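PDB 3H2G: esterase from Xanthomonas oryzae pv. oryzae, which acts as a cell wall-degrading esterase that contributes to the bacterium's virulence on rice. Local coordinates for residues V46-G58 / S143-A155. Sequence-based numbering, arbitrary orientation.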
loop_
_atom_site.group_PDB
_atom_site.type_symbol
_atom_site.label_atom_id
_atom_site.label_comp_id
_atom_site.label_asym_id
_atom_site.label_seq_id
_atom_site.Cartn_x
_atom_site.Cartn_y
_atom_site.Cartn_z
ATOM N N VAL A 46 -4.609 -14.155 -14.492
ATOM C CA VAL A 46 -5.139 -13.459 -13.330
ATOM C C VAL A 46 -5.991 -14.395 -12.482
ATOM O O VAL A 46 -6.942 -15.005 -12.974
ATOM C CB VAL A 46 -6.007 -12.252 -13.742
ATOM C CG1 VAL A 46 -6.504 -11.515 -12.501
ATOM C CG2 VAL A 46 -5.204 -11.320 -14.632
ATOM N N ALA A 47 -5.639 -14.507 -11.208
ATOM C CA ALA A 47 -6.376 -15.357 -10.286
ATOM C C ALA A 47 -6.749 -14.569 -9.040
ATOM O O ALA A 47 -6.134 -13.549 -8.725
ATOM C CB ALA A 47 -5.534 -16.574 -9.902
ATOM N N GLU A 48 -7.781 -15.038 -8.348
ATOM C CA GLU A 48 -8.238 -14.406 -7.123
ATOM C C GLU A 48 -8.341 -15.515 -6.090
ATOM O O GLU A 48 -8.395 -16.696 -6.442
ATOM C CB GLU A 48 -9.604 -13.745 -7.332
ATOM C CG GLU A 48 -10.717 -14.715 -7.701
ATOM C CD GLU A 48 -12.006 -14.011 -8.069
ATOM O OE1 GLU A 48 -12.997 -14.711 -8.368
ATOM O OE2 GLU A 48 -12.033 -12.762 -8.063
ATOM N N PHE A 49 -8.361 -15.144 -4.818
ATOM C CA PHE A 49 -8.452 -16.148 -3.773
ATOM C C PHE A 49 -8.823 -15.533 -2.429
ATOM O O PHE A 49 -8.712 -14.322 -2.236
ATOM C CB PHE A 49 -7.116 -16.907 -3.671
ATOM C CG PHE A 49 -5.946 -16.047 -3.258
ATOM C CD1 PHE A 49 -5.611 -15.902 -1.914
ATOM C CD2 PHE A 49 -5.191 -15.369 -4.213
ATOM C CE1 PHE A 49 -4.535 -15.090 -1.526
ATOM C CE2 PHE A 49 -4.113 -14.553 -3.837
ATOM C CZ PHE A 49 -3.787 -14.415 -2.494
ATOM N N THR A 50 -9.301 -16.373 -1.516
ATOM C CA THR A 50 -9.651 -15.919 -0.174
ATOM C C THR A 50 -8.862 -16.806 0.772
ATOM O O THR A 50 -8.552 -17.954 0.445
ATOM C CB THR A 50 -11.162 -16.046 0.115
ATOM O OG1 THR A 50 -11.564 -17.417 0.018
ATOM C CG2 THR A 50 -11.957 -15.210 -0.880
ATOM N N TYR A 51 -8.524 -16.279 1.942
ATOM C CA TYR A 51 -7.729 -17.050 2.884
ATOM C C TYR A 51 -7.969 -16.676 4.335
ATOM O O TYR A 51 -8.578 -15.650 4.640
ATOM C CB TYR A 51 -6.242 -16.871 2.561
ATOM C CG TYR A 51 -5.786 -15.422 2.603
ATOM C CD1 TYR A 51 -6.054 -14.549 1.544
ATOM C CD2 TYR A 51 -5.106 -14.919 3.713
ATOM C CE1 TYR A 51 -5.654 -13.205 1.592
ATOM C CE2 TYR A 51 -4.704 -13.579 3.775
ATOM C CZ TYR A 51 -4.981 -12.729 2.711
ATOM O OH TYR A 51 -4.580 -11.411 2.768
ATOM N N ALA A 52 -7.477 -17.527 5.226
ATOM C CA ALA A 52 -7.602 -17.306 6.653
ATOM C C ALA A 52 -6.415 -16.465 7.106
ATOM O O ALA A 52 -5.287 -16.677 6.662
ATOM C CB ALA A 52 -7.610 -18.647 7.389
ATOM N N THR A 53 -6.674 -15.507 7.989
ATOM C CA THR A 53 -5.618 -14.650 8.509
ATOM C C THR A 53 -6.030 -14.195 9.904
ATOM O O THR A 53 -6.900 -14.813 10.521
ATOM C CB THR A 53 -5.385 -13.435 7.575
ATOM O OG1 THR A 53 -4.244 -12.694 8.026
ATOM C CG2 THR A 53 -6.612 -12.531 7.545
ATOM N N ILE A 54 -5.415 -13.131 10.414
ATOM C CA ILE A 54 -5.759 -12.647 11.747
ATOM C C ILE A 54 -6.191 -11.192 11.771
ATOM O O ILE A 54 -5.836 -10.409 10.888
ATOM C CB ILE A 54 -4.575 -12.789 12.733
ATOM C CG1 ILE A 54 -3.317 -12.159 12.129
ATOM C CG2 ILE A 54 -4.358 -14.259 13.084
ATOM C CD1 ILE A 54 -2.155 -12.038 13.100
ATOM N N GLY A 55 -6.966 -10.844 12.795
ATOM C CA GLY A 55 -7.423 -9.478 12.967
ATOM C C GLY A 55 -6.368 -8.717 13.750
ATOM O O GLY A 55 -5.289 -9.251 14.018
ATOM N N VAL A 56 -6.671 -7.483 14.138
ATOM C CA VAL A 56 -5.707 -6.669 14.869
ATOM C C VAL A 56 -5.442 -7.171 16.284
ATOM O O VAL A 56 -4.461 -6.774 16.911
ATOM C CB VAL A 56 -6.152 -5.186 14.934
ATOM C CG1 VAL A 56 -6.386 -4.649 13.522
ATOM C CG2 VAL A 56 -7.413 -5.046 15.771
ATOM N N GLU A 57 -6.317 -8.037 16.787
ATOM C CA GLU A 57 -6.149 -8.587 18.129
ATOM C C GLU A 57 -5.701 -10.041 18.039
ATOM O O GLU A 57 -5.728 -10.773 19.027
ATOM C CB GLU A 57 -7.460 -8.498 18.917
ATOM C CG GLU A 57 -7.948 -7.078 19.191
ATOM C CD GLU A 57 -6.894 -6.214 19.862
ATOM O OE1 GLU A 57 -6.184 -6.722 20.754
ATOM O OE2 GLU A 57 -6.778 -5.022 19.506
ATOM N N GLY A 58 -5.291 -10.451 16.841
ATOM C CA GLY A 58 -4.833 -11.814 16.635
ATOM C C GLY A 58 -5.948 -12.834 16.502
ATOM O O GLY A 58 -5.688 -14.035 16.457
ATOM N N SER A 143 -1.388 -5.304 10.920
ATOM C CA SER A 143 -2.358 -6.021 10.095
ATOM C C SER A 143 -2.094 -5.880 8.597
ATOM O O SER A 143 -2.534 -6.713 7.806
ATOM C CB SER A 143 -3.793 -5.587 10.438
ATOM O OG SER A 143 -3.997 -4.208 10.206
ATOM N N GLU A 144 -1.383 -4.830 8.200
ATOM C CA GLU A 144 -1.039 -4.677 6.790
ATOM C C GLU A 144 -0.034 -5.787 6.495
ATOM O O GLU A 144 -0.079 -6.434 5.444
ATOM C CB GLU A 144 -0.393 -3.312 6.529
ATOM C CG GLU A 144 -1.384 -2.163 6.401
ATOM C CD GLU A 144 -0.691 -0.827 6.273
ATOM O OE1 GLU A 144 -1.366 0.174 5.967
ATOM O OE2 GLU A 144 0.536 -0.781 6.487
ATOM N N ALA A 145 0.865 -6.016 7.449
ATOM C CA ALA A 145 1.878 -7.051 7.304
ATOM C C ALA A 145 1.278 -8.453 7.402
ATOM O O ALA A 145 1.567 -9.315 6.568
ATOM C CB ALA A 145 2.970 -6.871 8.361
ATOM N N SER A 146 0.443 -8.683 8.414
ATOM C CA SER A 146 -0.162 -9.999 8.595
ATOM C C SER A 146 -1.018 -10.395 7.396
ATOM O O SER A 146 -0.992 -11.545 6.958
ATOM C CB SER A 146 -0.996 -10.044 9.883
ATOM O OG SER A 146 -2.097 -9.150 9.843
ATOM N N ALA A 147 -1.769 -9.440 6.860
ATOM C CA ALA A 147 -2.619 -9.710 5.706
ATOM C C ALA A 147 -1.772 -10.042 4.480
ATOM O O ALA A 147 -2.104 -10.940 3.710
ATOM C CB ALA A 147 -3.509 -8.503 5.418
ATOM N N THR A 148 -0.676 -9.310 4.303
ATOM C CA THR A 148 0.210 -9.535 3.166
ATOM C C THR A 148 0.924 -10.880 3.283
ATOM O O THR A 148 0.986 -11.655 2.323
ATOM C CB THR A 148 1.253 -8.410 3.058
ATOM O OG1 THR A 148 0.575 -7.163 2.854
ATOM C CG2 THR A 148 2.188 -8.656 1.883
ATOM N N ILE A 149 1.464 -11.154 4.464
ATOM C CA ILE A 149 2.165 -12.406 4.706
ATOM C C ILE A 149 1.248 -13.609 4.475
ATOM O O ILE A 149 1.625 -14.568 3.806
ATOM C CB ILE A 149 2.723 -12.435 6.144
ATOM C CG1 ILE A 149 3.921 -11.482 6.236
ATOM C CG2 ILE A 149 3.104 -13.853 6.542
ATOM C CD1 ILE A 149 4.355 -11.154 7.660
ATOM N N ASP A 150 0.037 -13.547 5.011
ATOM C CA ASP A 150 -0.904 -14.648 4.861
ATOM C C ASP A 150 -1.428 -14.794 3.433
ATOM O O ASP A 150 -1.820 -15.887 3.020
ATOM C CB ASP A 150 -2.039 -14.483 5.876
ATOM C CG ASP A 150 -1.565 -14.722 7.303
ATOM O OD1 ASP A 150 -2.290 -14.380 8.261
ATOM O OD2 ASP A 150 -0.451 -15.266 7.462
ATOM N N ALA A 151 -1.422 -13.701 2.674
ATOM C CA ALA A 151 -1.857 -13.748 1.282
ATOM C C ALA A 151 -0.795 -14.514 0.503
ATOM O O ALA A 151 -1.110 -15.309 -0.383
ATOM C CB ALA A 151 -2.001 -12.334 0.719
ATOM N N MET A 152 0.470 -14.267 0.840
ATOM C CA MET A 152 1.576 -14.942 0.176
ATOM C C MET A 152 1.573 -16.430 0.523
ATOM O O MET A 152 1.892 -17.275 -0.313
ATOM C CB MET A 152 2.904 -14.299 0.584
ATOM C CG MET A 152 3.026 -12.845 0.158
ATOM S SD MET A 152 4.656 -12.147 0.529
ATOM C CE MET A 152 5.534 -12.669 -0.868
ATOM N N ARG A 153 1.207 -16.749 1.761
ATOM C CA ARG A 153 1.147 -18.141 2.187
ATOM C C ARG A 153 0.067 -18.876 1.394
ATOM O O ARG A 153 0.301 -19.970 0.877
ATOM C CB ARG A 153 0.847 -18.224 3.685
ATOM C CG ARG A 153 2.025 -17.817 4.554
ATOM C CD ARG A 153 1.636 -17.708 6.021
ATOM N NE ARG A 153 2.814 -17.615 6.877
ATOM C CZ ARG A 153 2.790 -17.225 8.148
ATOM N NH1 ARG A 153 1.643 -16.878 8.720
ATOM N NH2 ARG A 153 3.914 -17.197 8.851
ATOM N N ALA A 154 -1.108 -18.263 1.286
ATOM C CA ALA A 154 -2.220 -18.865 0.553
ATOM C C ALA A 154 -1.918 -18.957 -0.942
ATOM O O ALA A 154 -2.233 -19.958 -1.587
ATOM C CB ALA A 154 -3.492 -18.064 0.790
ATOM N N ALA A 155 -1.309 -17.912 -1.494
ATOM C CA ALA A 155 -0.957 -17.909 -2.909
ATOM C C ALA A 155 0.006 -19.057 -3.212
ATOM O O ALA A 155 -0.079 -19.687 -4.264
ATOM C CB ALA A 155 -0.318 -16.574 -3.291
HETATM O O HOH W 1 -4.255 -10.035 8.644
HETATM O O HOH W 2 -3.003 -8.447 12.486
#
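Two aromatic rings of strand 46-54 lie along helix 143-155, and each meets it differently. The Tyr51 ring rests one face on the helix backbone: Ala151 CA sits 3.8 Å from the ring centroid, a CH-pi contact 19° off the normal, while the Ala151 methyl group lies near CZ. Asp150 O approaches Tyr51 CD2 obliquely. At the far end of the ring the hydroxyl gives a weak hydrogen bond, OH to Ala147 O at 2.7 Å, and its stronger partner is Ser123 on strand 119-123. Atoms CE1 and CZ of Phe49 come obliquely to the helix, CZ 3.5 Å from Ala151 O, with the methyl groups of Ala154 and Ala155 beside them. Small alanines thus let a helix approach a strand to 7.9 Å between axes, nearly antiparallel at 152°. In the alpha/beta-hydrolase fold helices pack on a central, mostly parallel sheet; here helix 141-162 lies against strand 43-54, next to the edge strand 7-16 in the antiparallel end of the sheet. Past the rings the interface turns polar. Thr53 donates from OG1, which its chi1 of -173° swings opposite the backbone N, to the anti lone pair of Asp150 OD1 at 2.6 Å. Arg4 forms a salt bridge with that same oxygen, and Arg153 NH1 makes another to OD2, though its hydrogen bond there is weak. One water joins Thr53 OG1, Ile54 O and Ser146 OG; a second links Ser146 OG to Gly55 O.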